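Ribosome-inactivating protein 3 (Zea mays, PDB 2PQI) is a ribosome-inactivating protein of maize, a single chain in which a mixed sheet towards the N terminus packs against a largely helical body. Local coordinates at residues P8-N13 against T59-I64; L51-E56 against L66-D71; K117-V122 against V183-T188; Q194-I199 against R230-V235. All blocks are in the same frame, centred on the assembly; numbering follows the deposited sequence.

Contact 1. Residues P8-N13 against T59-I64; sequences PVEDAN and TRTSSI
Glu10 reaches over from the loop that follows strand 2-8 and places its carboxylate on the turn between strands 52-58 and 63-69. One clear hydrogen bond crosses the contact: Arg60 N donates to Glu10 OE2 at 2.6 Å, nearly straight at 163° but arriving from above the carboxylate plane. The second oxygen serves a looser charge pairing, since Glu10 OE1 lies 3.9 Å from Arg60 NE, a long salt bridge. It comes to the edge of the guanidinium, while the carboxylate plane stands 76° to that group, so no paired, side-on grip forms.

Carbon contacts fill in beneath the charges. Glu10 CB meets Arg60 CD at 3.8 Å where the two side chains cross at about a right angle, and Glu10 CG lies 3.7 Å from Thr59 CB. Deeper in, Val9 CB touches Thr59 CG2 at 4.1 Å, with Val9 also resting on Met129 and Thr130 of helix 126-137.

Bonds inside the turn set the shape that Glu10 meets. Ser62 O accepts twice, from Thr59 N at 2.8 Å and from Thr59 OG1 at 2.9 Å; with chi1 at 53°, that hydroxyl sits between the backbone N and carbonyl carbon. Thr59 OG1 is also hydrogen-bonded to Asn134.

One main-chain N-H at the turn is thus satisfied by a carboxylate, whose charge is probably only partly balanced by Arg60, with the arginine lying towards solvent and Val9 and Thr59 buried below.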
loop_
_atom_site.group_PDB
_atom_site.type_symbol
_atom_site.label_atom_id
_atom_site.label_comp_id
_atom_site.label_asym_id
_atom_site.label_seq_id
_atom_site.Cartn_x
_atom_site.Cartn_y
_atom_site.Cartn_z
ATOM N N PRO A 8 -10.546 -8.688 9.942
ATOM C CA PRO A 8 -10.697 -8.658 11.411
ATOM C C PRO A 8 -9.311 -8.523 12.037
ATOM O O PRO A 8 -8.696 -9.519 12.423
ATOM C CB PRO A 8 -11.327 -10.018 11.724
ATOM C CG PRO A 8 -12.052 -10.377 10.445
ATOM C CD PRO A 8 -11.052 -9.958 9.392
ATOM N N VAL A 9 -8.830 -7.289 12.147
ATOM C CA VAL A 9 -7.486 -7.037 12.661
ATOM C C VAL A 9 -7.093 -7.763 13.955
ATOM O O VAL A 9 -6.081 -8.468 13.992
ATOM C CB VAL A 9 -7.248 -5.517 12.834
ATOM C CG1 VAL A 9 -5.771 -5.236 13.035
ATOM C CG2 VAL A 9 -7.754 -4.779 11.614
ATOM N N GLU A 10 -7.892 -7.607 15.007
ATOM C CA GLU A 10 -7.583 -8.234 16.284
ATOM C C GLU A 10 -7.688 -9.767 16.298
ATOM O O GLU A 10 -6.970 -10.437 17.047
ATOM C CB GLU A 10 -8.462 -7.617 17.380
ATOM C CG GLU A 10 -8.358 -6.085 17.436
ATOM C CD GLU A 10 -8.806 -5.480 18.756
ATOM O OE1 GLU A 10 -8.350 -5.971 19.814
ATOM O OE2 GLU A 10 -9.588 -4.499 18.741
ATOM N N ASP A 11 -8.558 -10.317 15.453
ATOM C CA ASP A 11 -8.786 -11.758 15.373
ATOM C C ASP A 11 -7.612 -12.559 14.817
ATOM O O ASP A 11 -7.487 -12.722 13.603
ATOM C CB ASP A 11 -10.004 -12.031 14.504
ATOM C CG ASP A 11 -10.569 -13.414 14.715
ATOM O OD1 ASP A 11 -9.772 -14.340 14.994
ATOM O OD2 ASP A 11 -11.805 -13.575 14.589
ATOM N N ALA A 12 -6.779 -13.091 15.708
ATOM C CA ALA A 12 -5.607 -13.879 15.320
ATOM C C ALA A 12 -5.904 -15.109 14.463
ATOM O O ALA A 12 -4.981 -15.759 13.957
ATOM C CB ALA A 12 -4.841 -14.303 16.568
ATOM N N ASN A 13 -7.182 -15.438 14.300
ATOM C CA ASN A 13 -7.550 -16.593 13.492
ATOM C C ASN A 13 -7.496 -16.252 12.004
ATOM O O ASN A 13 -7.377 -17.140 11.159
ATOM C CB ASN A 13 -8.958 -17.079 13.860
ATOM C CG ASN A 13 -9.063 -17.530 15.312
ATOM O OD1 ASN A 13 -8.166 -18.192 15.838
ATOM N ND2 ASN A 13 -10.163 -17.179 15.959
ATOM N N THR A 59 -11.296 -3.593 13.995
ATOM C CA THR A 59 -10.770 -4.176 15.214
ATOM C C THR A 59 -11.945 -4.715 16.008
ATOM O O THR A 59 -12.982 -5.038 15.438
ATOM C CB THR A 59 -10.035 -3.120 16.047
ATOM O OG1 THR A 59 -10.895 -1.987 16.243
ATOM C CG2 THR A 59 -8.762 -2.688 15.342
ATOM N N ARG A 60 -11.795 -4.819 17.319
ATOM C CA ARG A 60 -12.893 -5.322 18.129
ATOM C C ARG A 60 -13.782 -4.174 18.622
ATOM O O ARG A 60 -14.916 -4.382 19.051
ATOM C CB ARG A 60 -12.335 -6.146 19.295
ATOM C CG ARG A 60 -12.075 -7.609 18.936
ATOM C CD ARG A 60 -11.196 -8.293 19.969
ATOM N NE ARG A 60 -11.465 -7.800 21.317
ATOM C CZ ARG A 60 -12.597 -8.005 21.991
ATOM N NH1 ARG A 60 -13.585 -8.707 21.445
ATOM N NH2 ARG A 60 -12.745 -7.497 23.211
ATOM N N THR A 61 -13.278 -2.953 18.501
ATOM C CA THR A 61 -14.007 -1.781 18.956
ATOM C C THR A 61 -14.346 -0.744 17.896
ATOM O O THR A 61 -15.335 -0.024 18.032
ATOM C CB THR A 61 -13.226 -1.092 20.040
ATOM O OG1 THR A 61 -11.832 -1.160 19.714
ATOM C CG2 THR A 61 -13.480 -1.767 21.375
ATOM N N SER A 62 -13.533 -0.643 16.853
ATOM C CA SER A 62 -13.813 0.325 15.798
ATOM C C SER A 62 -13.331 -0.178 14.447
ATOM O O SER A 62 -12.973 -1.349 14.302
ATOM C CB SER A 62 -13.143 1.662 16.120
ATOM O OG SER A 62 -13.698 2.700 15.332
ATOM N N SER A 63 -13.336 0.706 13.456
ATOM C CA SER A 63 -12.876 0.351 12.113
ATOM C C SER A 63 -12.754 1.563 11.211
ATOM O O SER A 63 -13.244 2.652 11.525
ATOM C CB SER A 63 -13.835 -0.648 11.453
ATOM O OG SER A 63 -15.120 -0.073 11.278
ATOM N N ILE A 64 -12.081 1.368 10.087
ATOM C CA ILE A 64 -11.916 2.419 9.094
ATOM C C ILE A 64 -11.935 1.751 7.736
ATOM O O ILE A 64 -11.710 0.536 7.625
ATOM C CB ILE A 64 -10.571 3.184 9.234
ATOM C CG1 ILE A 64 -9.393 2.247 8.999
ATOM C CG2 ILE A 64 -10.469 3.822 10.598
ATOM C CD1 ILE A 64 -8.056 2.942 9.138
#

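Contact 2. Residues L51-E56 against L66-D71; sequences LWLYTE and LAIRMD
Leu66 and Thr55 form a hydrogen-bonded antiparallel pair, with Leu66 N donating to Thr55 O at 2.8 Å and Thr55 N returning a bond to Leu66 O. Thr55 OG1, set between the backbone N and the carbonyl carbon (chi1 64°), lies 3.1 Å from Leu66 CB.

Ala67 faces the other side of the sheet, paired with Tyr54 without hydrogen bonds. Its CB packs 3.8 Å from Tyr54 CE2, and Ala67 O lies at the edge of the Trp52 indole, 3.4 Å from Trp52 CZ3.

Ile68 restores the hydrogen-bonded pattern with Leu53. Leu53 N meets Ile68 O almost head-on along the carbonyl bond at 2.6 Å, while Ile68 N meets Leu53 O in the carbonyl plane at 2.8 Å. Their side chains share the face of Thr55 and Leu66, where Val160 of helix 149-165 touches Ile68.

Arg69 sets its CB 4.2 Å from the centroid of the Trp52 six-membered ring, 15° off the normal, a CH-pi contact; Tyr54 OH approaches the opposite face. The guanidinium leads off to Asp71, gripping both carboxylate oxygens side-on through NE and NH2 on their syn lone pairs.

Met70 leaves the strand but keeps one bond, Met70 N to Leu51 O at 3.2 Å, and its CB and SD lie beside Leu51 CB.

Main-chain amides and carbonyls thus pair within a largely buried hairpin, aliphatic groups are presented to helices 16-28 and 149-165, and the arginine's charge is probably largely offset by Asp71 at the strand end.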
loop_
_atom_site.group_PDB
_atom_site.type_symbol
_atom_site.label_atom_id
_atom_site.label_comp_id
_atom_site.label_asym_id
_atom_site.label_seq_id
_atom_site.Cartn_x
_atom_site.Cartn_y
_atom_site.Cartn_z
ATOM N N LEU A 51 -10.964 3.108 -11.148
ATOM C CA LEU A 51 -11.046 1.863 -10.394
ATOM C C LEU A 51 -10.538 2.092 -8.980
ATOM O O LEU A 51 -9.455 2.655 -8.788
ATOM C CB LEU A 51 -10.238 0.758 -11.081
ATOM C CG LEU A 51 -10.838 0.351 -12.427
ATOM C CD1 LEU A 51 -9.967 -0.698 -13.075
ATOM C CD2 LEU A 51 -12.248 -0.184 -12.217
ATOM N N TRP A 52 -11.336 1.656 -8.003
ATOM C CA TRP A 52 -11.023 1.827 -6.593
ATOM C C TRP A 52 -11.135 0.579 -5.755
ATOM O O TRP A 52 -12.007 -0.271 -5.976
ATOM C CB TRP A 52 -11.931 2.882 -5.946
ATOM C CG TRP A 52 -11.674 4.278 -6.384
ATOM C CD1 TRP A 52 -12.186 4.891 -7.482
ATOM C CD2 TRP A 52 -10.831 5.240 -5.738
ATOM N NE1 TRP A 52 -11.722 6.180 -7.565
ATOM C CE2 TRP A 52 -10.889 6.424 -6.505
ATOM C CE3 TRP A 52 -10.032 5.217 -4.584
ATOM C CZ2 TRP A 52 -10.172 7.587 -6.160
ATOM C CZ3 TRP A 52 -9.319 6.370 -4.241
ATOM C CH2 TRP A 52 -9.398 7.542 -5.034
ATOM N N LEU A 53 -10.262 0.506 -4.757
ATOM C CA LEU A 53 -10.244 -0.596 -3.814
ATOM C C LEU A 53 -10.725 -0.005 -2.485
ATOM O O LEU A 53 -10.122 0.952 -1.994
ATOM C CB LEU A 53 -8.810 -1.096 -3.668
ATOM C CG LEU A 53 -8.514 -2.564 -3.400
ATOM C CD1 LEU A 53 -9.277 -3.432 -4.388
ATOM C CD2 LEU A 53 -7.019 -2.809 -3.535
ATOM N N TYR A 54 -11.820 -0.514 -1.925
ATOM C CA TYR A 54 -12.271 -0.011 -0.621
ATOM C C TYR A 54 -12.087 -1.132 0.364
ATOM O O TYR A 54 -12.903 -2.055 0.412
ATOM C CB TYR A 54 -13.735 0.420 -0.629
ATOM C CG TYR A 54 -13.939 1.694 -1.386
ATOM C CD1 TYR A 54 -14.366 1.670 -2.717
ATOM C CD2 TYR A 54 -13.618 2.924 -0.815
ATOM C CE1 TYR A 54 -14.461 2.833 -3.465
ATOM C CE2 TYR A 54 -13.711 4.107 -1.557
ATOM C CZ TYR A 54 -14.131 4.048 -2.883
ATOM O OH TYR A 54 -14.199 5.186 -3.644
ATOM N N THR A 55 -11.004 -1.052 1.139
ATOM C CA THR A 55 -10.678 -2.092 2.106
ATOM C C THR A 55 -10.946 -1.717 3.544
ATOM O O THR A 55 -10.308 -0.811 4.088
ATOM C CB THR A 55 -9.214 -2.489 2.007
ATOM O OG1 THR A 55 -8.401 -1.370 2.369
ATOM C CG2 THR A 55 -8.874 -2.899 0.593
ATOM N N GLU A 56 -11.885 -2.425 4.163
ATOM C CA GLU A 56 -12.217 -2.152 5.548
ATOM C C GLU A 56 -11.392 -2.975 6.533
ATOM O O GLU A 56 -11.274 -4.193 6.417
ATOM C CB GLU A 56 -13.698 -2.382 5.815
ATOM C CG GLU A 56 -14.087 -1.960 7.210
ATOM C CD GLU A 56 -15.572 -2.049 7.464
ATOM O OE1 GLU A 56 -16.338 -1.298 6.816
ATOM O OE2 GLU A 56 -15.968 -2.872 8.317
ATOM N N LEU A 66 -10.289 1.990 3.933
ATOM C CA LEU A 66 -9.236 2.565 3.125
ATOM C C LEU A 66 -9.738 2.758 1.702
ATOM O O LEU A 66 -10.435 1.898 1.151
ATOM C CB LEU A 66 -8.012 1.647 3.101
ATOM C CG LEU A 66 -7.330 1.311 4.428
ATOM C CD1 LEU A 66 -6.130 0.415 4.147
ATOM C CD2 LEU A 66 -6.903 2.583 5.156
ATOM N N ALA A 67 -9.385 3.898 1.116
ATOM C CA ALA A 67 -9.773 4.225 -0.249
ATOM C C ALA A 67 -8.564 4.204 -1.178
ATOM O O ALA A 67 -7.907 5.224 -1.389
ATOM C CB ALA A 67 -10.456 5.584 -0.296
ATOM N N ILE A 68 -8.279 3.030 -1.730
ATOM C CA ILE A 68 -7.058 2.797 -2.489
ATOM C C ILE A 68 -7.367 2.849 -3.983
ATOM O O ILE A 68 -8.308 2.204 -4.461
ATOM C CB ILE A 68 -6.452 1.406 -2.106
ATOM C CG1 ILE A 68 -6.076 1.401 -0.619
ATOM C CG2 ILE A 68 -5.224 1.075 -2.946
ATOM C CD1 ILE A 68 -5.836 0.017 -0.054
ATOM N N ARG A 69 -6.604 3.653 -4.715
ATOM C CA ARG A 69 -6.783 3.729 -6.160
ATOM C C ARG A 69 -5.987 2.587 -6.810
ATOM O O ARG A 69 -4.762 2.485 -6.679
ATOM C CB ARG A 69 -6.320 5.087 -6.698
ATOM C CG ARG A 69 -4.964 5.532 -6.233
ATOM C CD ARG A 69 -4.682 6.906 -6.782
ATOM N NE ARG A 69 -4.652 6.938 -8.248
ATOM C CZ ARG A 69 -4.548 8.054 -8.973
ATOM N NH1 ARG A 69 -4.465 9.235 -8.371
ATOM N NH2 ARG A 69 -4.530 7.995 -10.299
ATOM N N MET A 70 -6.705 1.722 -7.520
ATOM C CA MET A 70 -6.129 0.480 -8.022
ATOM C C MET A 70 -4.945 0.754 -8.943
ATOM O O MET A 70 -3.940 0.045 -8.906
ATOM C CB MET A 70 -7.189 -0.342 -8.759
ATOM C CG MET A 70 -7.576 -1.630 -8.051
ATOM S SD MET A 70 -9.182 -2.257 -8.578
ATOM C CE MET A 70 -8.688 -3.486 -9.783
ATOM N N ASP A 71 -5.070 1.790 -9.766
ATOM C CA ASP A 71 -4.230 1.935 -10.950
ATOM C C ASP A 71 -2.782 2.226 -10.571
ATOM O O ASP A 71 -1.879 2.112 -11.400
ATOM C CB ASP A 71 -4.770 3.042 -11.857
ATOM C CG ASP A 71 -4.673 4.415 -11.221
ATOM O OD1 ASP A 71 -4.510 4.489 -9.985
ATOM O OD2 ASP A 71 -4.761 5.420 -11.957
#

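Contact 3. Residues K117-V122 against V183-T188; sequences KGLETV and VTLTVT
Glu120 and Leu185 bring two loops together with no direct hydrogen bond between them. Glu120 CB rests 3.3 Å from Leu185 O. From there CG, lying between the backbone N and the carbonyl carbon (chi1 62°), comes beside Val187 CG2 and starts a chain that bends at chi2 (-86°) and runs obliquely past that valine. The carboxyl carbon CD comes 3.8 Å from Val187 CG2, so the methyl packs against the carboxylate. At the tip, Glu120 OE2 accepts from water 2 at 2.8 Å; the same water donates to Val187 O at 2.7 Å, linking the acid to the first turn of helix 187-193.

Water 1 joins the main chains. It accepts from Leu185 N at 2.7 Å and donates to Leu119 O at 2.6 Å and to Val122 O at 2.9 Å, so one molecule satisfies three backbone groups from both loops. Beside it Thr184 points toward the other loop, with Thr184 CB 3.5 Å from Glu120 O and its CG2 near Val122 O. Leu119 and Leu185 close the inner side, both touching Val193.

The 3-10 turn 119-121 thus packs, bridged by water, on the segment leading into helix 187-193, which begins with a classic N-cap: Thr186 holds that position and its hydroxyl bonds to the backbone N of Gln189.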
loop_
_atom_site.group_PDB
_atom_site.type_symbol
_atom_site.label_atom_id
_atom_site.label_comp_id
_atom_site.label_asym_id
_atom_site.label_seq_id
_atom_site.Cartn_x
_atom_site.Cartn_y
_atom_site.Cartn_z
ATOM N N LYS A 117 13.488 9.446 6.506
ATOM C CA LYS A 117 13.713 8.209 7.226
ATOM C C LYS A 117 13.538 7.002 6.312
ATOM O O LYS A 117 12.884 7.088 5.273
ATOM C CB LYS A 117 12.750 8.100 8.402
ATOM C CG LYS A 117 13.241 8.777 9.661
ATOM C CD LYS A 117 12.409 8.364 10.869
ATOM C CE LYS A 117 13.096 8.770 12.166
ATOM N NZ LYS A 117 14.454 8.154 12.271
ATOM N N GLY A 118 14.133 5.877 6.700
ATOM C CA GLY A 118 14.019 4.669 5.909
ATOM C C GLY A 118 12.798 3.866 6.320
ATOM O O GLY A 118 12.345 3.943 7.466
ATOM N N LEU A 119 12.260 3.090 5.387
ATOM C CA LEU A 119 11.091 2.286 5.668
ATOM C C LEU A 119 11.354 1.264 6.767
ATOM O O LEU A 119 10.417 0.761 7.397
ATOM C CB LEU A 119 10.608 1.597 4.390
ATOM C CG LEU A 119 9.550 2.384 3.608
ATOM C CD1 LEU A 119 10.137 3.681 3.131
ATOM C CD2 LEU A 119 9.054 1.576 2.428
ATOM N N GLU A 120 12.630 0.974 7.011
ATOM C CA GLU A 120 12.999 0.021 8.052
ATOM C C GLU A 120 12.572 0.528 9.423
ATOM O O GLU A 120 12.384 -0.273 10.348
ATOM C CB GLU A 120 14.505 -0.229 8.054
ATOM C CG GLU A 120 15.373 0.994 8.335
ATOM C CD GLU A 120 15.705 1.822 7.091
ATOM O OE1 GLU A 120 16.434 2.826 7.241
ATOM O OE2 GLU A 120 15.253 1.480 5.972
ATOM N N THR A 121 12.397 1.850 9.546
ATOM C CA THR A 121 12.006 2.463 10.820
ATOM C C THR A 121 10.543 2.258 11.195
ATOM O O THR A 121 10.164 2.381 12.355
ATOM C CB THR A 121 12.268 3.988 10.829
ATOM O OG1 THR A 121 11.315 4.647 9.986
ATOM C CG2 THR A 121 13.677 4.295 10.335
ATOM N N VAL A 122 9.718 1.955 10.206
ATOM C CA VAL A 122 8.301 1.750 10.446
ATOM C C VAL A 122 8.065 0.344 10.994
ATOM O O VAL A 122 8.399 -0.650 10.352
ATOM C CB VAL A 122 7.497 1.960 9.137
ATOM C CG1 VAL A 122 6.028 1.782 9.383
ATOM C CG2 VAL A 122 7.772 3.354 8.585
ATOM N N VAL A 183 7.189 -6.308 13.407
ATOM C CA VAL A 183 7.988 -6.733 12.259
ATOM C C VAL A 183 8.299 -5.529 11.373
ATOM O O VAL A 183 7.456 -4.643 11.203
ATOM C CB VAL A 183 7.231 -7.826 11.440
ATOM C CG1 VAL A 183 5.892 -7.289 10.956
ATOM C CG2 VAL A 183 8.071 -8.291 10.277
ATOM N N THR A 184 9.506 -5.499 10.813
ATOM C CA THR A 184 9.935 -4.398 9.958
ATOM C C THR A 184 10.721 -4.920 8.762
ATOM O O THR A 184 11.184 -6.065 8.759
ATOM C CB THR A 184 10.843 -3.417 10.723
ATOM O OG1 THR A 184 12.124 -4.021 10.939
ATOM C CG2 THR A 184 10.228 -3.054 12.064
ATOM N N LEU A 185 10.878 -4.065 7.754
ATOM C CA LEU A 185 11.587 -4.424 6.539
ATOM C C LEU A 185 13.074 -4.135 6.669
ATOM O O LEU A 185 13.507 -3.289 7.456
ATOM C CB LEU A 185 11.038 -3.643 5.333
ATOM C CG LEU A 185 9.542 -3.652 4.968
ATOM C CD1 LEU A 185 9.311 -2.700 3.796
ATOM C CD2 LEU A 185 9.070 -5.050 4.617
ATOM N N THR A 186 13.852 -4.849 5.875
ATOM C CA THR A 186 15.283 -4.674 5.865
ATOM C C THR A 186 15.558 -3.396 5.097
ATOM O O THR A 186 14.674 -2.877 4.423
ATOM C CB THR A 186 15.931 -5.821 5.143
ATOM O OG1 THR A 186 15.613 -5.732 3.749
ATOM C CG2 THR A 186 15.394 -7.141 5.694
ATOM N N VAL A 187 16.780 -2.890 5.199
ATOM C CA VAL A 187 17.146 -1.667 4.500
ATOM C C VAL A 187 17.054 -1.879 2.998
ATOM O O VAL A 187 16.628 -0.982 2.272
ATOM C CB VAL A 187 18.593 -1.193 4.873
ATOM C CG1 VAL A 187 19.099 -0.176 3.861
ATOM C CG2 VAL A 187 18.593 -0.545 6.264
ATOM N N THR A 188 17.440 -3.066 2.537
ATOM C CA THR A 188 17.398 -3.364 1.109
ATOM C C THR A 188 15.955 -3.441 0.620
ATOM O O THR A 188 15.615 -2.866 -0.405
ATOM C CB THR A 188 18.154 -4.693 0.780
ATOM O OG1 THR A 188 19.561 -4.511 1.001
ATOM C CG2 THR A 188 17.939 -5.100 -0.681
HETATM O O HOH W 1 9.652 -1.654 7.929
HETATM O O HOH W 2 15.768 1.400 3.171
#

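Contact 4. Residues Q194-I199 against R230-V235; sequences QKWDRI and RIVALV
Trp196 NE1 donates to Leu234 O at 2.8 Å, tying the first turn of helix 196-208 to the chain just beyond helix 225-231. The indole is carried across by its first torsion: CG lies anti to the backbone N (chi1 179°), which swings the five-membered ring and its N-H over to the other segment. The acceptor lies in the ring plane at the edge and the donor comes close to the C=O direction of Leu234, with an N-H...O angle of 156°. The six-membered side follows, Trp196 CZ2 lying 3.6 Å from Leu234 O.

Beside this polar link is a small aliphatic cluster. Ile199, one turn further along the helix, has CG2 anti to its own N and CG1 beside it (chi1 -65°), which turns CG2 to the valine, while CD1 at the end of the other branch brushes the same methyl. Ile199 CG2 meets Val232 CG1 at 3.7 Å and the other valine methyl, Val232 CG2, at 3.9 Å; Ile199 CD1 lies 4.2 Å from Val232 CG1. That same CG1, anti to the valine's carbonyl carbon, lies 4.0 Å from Trp196 CD1 at the edge of the ring, wedged between indole and isoleucine.

Further groups complete the setting of the indole: Phe166 meets it edge-to-face and Arg165 makes a cation-pi contact. Trp196 and Ile199 meet Val232 where it leaves the helical path. The result is buried packing in the helical part of the fold, between the start of helix 196-208 and the chain leaving helix 225-231, where the indole N-H is spent on a loop carbonyl and methyl groups fill the angle between them.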
loop_
_atom_site.group_PDB
_atom_site.type_symbol
_atom_site.label_atom_id
_atom_site.label_comp_id
_atom_site.label_asym_id
_atom_site.label_seq_id
_atom_site.Cartn_x
_atom_site.Cartn_y
_atom_site.Cartn_z
ATOM N N GLN A 194 10.472 1.512 -2.115
ATOM C CA GLN A 194 10.359 2.904 -2.551
ATOM C C GLN A 194 10.617 3.045 -4.062
ATOM O O GLN A 194 10.496 4.133 -4.623
ATOM C CB GLN A 194 11.347 3.791 -1.773
ATOM C CG GLN A 194 10.918 4.120 -0.335
ATOM C CD GLN A 194 11.871 5.077 0.354
ATOM O OE1 GLN A 194 12.997 4.716 0.688
ATOM N NE2 GLN A 194 11.424 6.312 0.560
ATOM N N LYS A 195 10.957 1.934 -4.714
ATOM C CA LYS A 195 11.258 1.910 -6.144
ATOM C C LYS A 195 10.235 1.157 -6.985
ATOM O O LYS A 195 10.461 0.899 -8.164
ATOM C CB LYS A 195 12.620 1.257 -6.367
ATOM C CG LYS A 195 13.802 2.154 -6.115
ATOM C CD LYS A 195 13.863 3.236 -7.167
ATOM C CE LYS A 195 14.932 4.240 -6.832
ATOM N NZ LYS A 195 14.816 4.611 -5.402
ATOM N N TRP A 196 9.108 0.806 -6.394
ATOM C CA TRP A 196 8.108 0.041 -7.133
ATOM C C TRP A 196 7.892 0.453 -8.598
ATOM O O TRP A 196 7.920 -0.393 -9.490
ATOM C CB TRP A 196 6.790 0.075 -6.376
ATOM C CG TRP A 196 5.692 -0.657 -7.046
ATOM C CD1 TRP A 196 5.632 -1.987 -7.308
ATOM C CD2 TRP A 196 4.457 -0.093 -7.508
ATOM N NE1 TRP A 196 4.430 -2.294 -7.906
ATOM C CE2 TRP A 196 3.690 -1.145 -8.036
ATOM C CE3 TRP A 196 3.928 1.206 -7.519
ATOM C CZ2 TRP A 196 2.406 -0.944 -8.577
ATOM C CZ3 TRP A 196 2.655 1.409 -8.053
ATOM C CH2 TRP A 196 1.907 0.337 -8.576
ATOM N N ASP A 197 7.684 1.741 -8.852
ATOM C CA ASP A 197 7.448 2.209 -10.215
ATOM C C ASP A 197 8.653 1.941 -11.104
ATOM O O ASP A 197 8.505 1.603 -12.279
ATOM C CB ASP A 197 7.105 3.702 -10.214
ATOM C CG ASP A 197 7.015 4.284 -11.613
ATOM O OD1 ASP A 197 7.907 5.078 -11.973
ATOM O OD2 ASP A 197 6.066 3.952 -12.360
ATOM N N ARG A 198 9.845 2.095 -10.540
ATOM C CA ARG A 198 11.063 1.831 -11.283
ATOM C C ARG A 198 11.182 0.323 -11.599
ATOM O O ARG A 198 11.476 -0.053 -12.746
ATOM C CB ARG A 198 12.282 2.312 -10.478
ATOM C CG ARG A 198 13.302 3.094 -11.294
ATOM C CD ARG A 198 14.078 2.189 -12.210
ATOM N NE ARG A 198 14.335 2.807 -13.509
ATOM C CZ ARG A 198 14.649 2.127 -14.610
ATOM N NH1 ARG A 198 14.749 0.802 -14.581
ATOM N NH2 ARG A 198 14.848 2.772 -15.749
ATOM N N ILE A 199 10.965 -0.535 -10.600
ATOM C CA ILE A 199 11.055 -1.968 -10.842
ATOM C C ILE A 199 9.997 -2.269 -11.889
ATOM O O ILE A 199 10.196 -3.094 -12.772
ATOM C CB ILE A 199 10.766 -2.791 -9.567
ATOM C CG1 ILE A 199 11.848 -2.514 -8.517
ATOM C CG2 ILE A 199 10.678 -4.272 -9.912
ATOM C CD1 ILE A 199 11.474 -2.968 -7.111
ATOM N N ARG A 230 9.913 -12.284 -8.664
ATOM C CA ARG A 230 9.576 -12.838 -7.355
ATOM C C ARG A 230 9.411 -11.757 -6.285
ATOM O O ARG A 230 8.778 -12.002 -5.259
ATOM C CB ARG A 230 10.624 -13.846 -6.886
ATOM C CG ARG A 230 11.907 -13.208 -6.457
ATOM C CD ARG A 230 12.526 -13.935 -5.285
ATOM N NE ARG A 230 13.549 -13.095 -4.677
ATOM C CZ ARG A 230 13.772 -13.011 -3.372
ATOM N NH1 ARG A 230 13.045 -13.724 -2.520
ATOM N NH2 ARG A 230 14.708 -12.188 -2.919
ATOM N N ILE A 231 9.977 -10.570 -6.508
ATOM C CA ILE A 231 9.835 -9.490 -5.528
ATOM C C ILE A 231 8.500 -8.760 -5.693
ATOM O O ILE A 231 7.701 -8.707 -4.759
ATOM C CB ILE A 231 11.000 -8.458 -5.623
ATOM C CG1 ILE A 231 12.325 -9.160 -5.302
ATOM C CG2 ILE A 231 10.756 -7.271 -4.641
ATOM C CD1 ILE A 231 13.574 -8.361 -5.666
ATOM N N VAL A 232 8.247 -8.217 -6.881
ATOM C CA VAL A 232 7.001 -7.493 -7.117
ATOM C C VAL A 232 5.877 -8.409 -7.585
ATOM O O VAL A 232 6.025 -9.157 -8.563
ATOM C CB VAL A 232 7.184 -6.356 -8.152
ATOM C CG1 VAL A 232 7.995 -5.225 -7.559
ATOM C CG2 VAL A 232 7.891 -6.877 -9.366
ATOM N N ALA A 233 4.754 -8.360 -6.872
ATOM C CA ALA A 233 3.597 -9.177 -7.222
ATOM C C ALA A 233 2.776 -8.535 -8.346
ATOM O O ALA A 233 2.351 -9.212 -9.271
ATOM C CB ALA A 233 2.704 -9.393 -5.977
ATOM N N LEU A 234 2.553 -7.228 -8.253
ATOM C CA LEU A 234 1.764 -6.512 -9.241
ATOM C C LEU A 234 2.519 -5.314 -9.797
ATOM O O LEU A 234 3.050 -4.481 -9.040
ATOM C CB LEU A 234 0.453 -6.061 -8.608
ATOM C CG LEU A 234 -0.425 -7.217 -8.120
ATOM C CD1 LEU A 234 -1.477 -6.695 -7.132
ATOM C CD2 LEU A 234 -1.051 -7.913 -9.325
ATOM N N VAL A 235 2.568 -5.222 -11.125
ATOM C CA VAL A 235 3.286 -4.123 -11.758
ATOM C C VAL A 235 2.442 -2.964 -12.272
ATOM O O VAL A 235 1.335 -3.106 -12.781
ATOM C CB VAL A 235 4.185 -4.607 -12.911
ATOM C CG1 VAL A 235 5.226 -5.579 -12.384
ATOM C CG2 VAL A 235 3.355 -5.237 -13.983
#

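In the fold
From the N terminus, residues 8-13 open contact 1 and 51-56 open contact 2 before contact 1 closes at 59-64 and contact 2 at 66-71, so these two cross. Contact 2 is the hairpin of strands 52-58 and 63-69; contact 1 brings the loop after strand 2-8 to that hairpin's turn, and the two touch where Ile64 packs on Glu56. Contact 3 then closes a mostly helical loop, 117-122 to 183-188, and contact 4 a shorter one, 194-199 to 230-235. They follow in series and meet where Leu119 packs on Gln194. Contacts 2 and 3 flank the chain's centre, their centres about 24 Å apart.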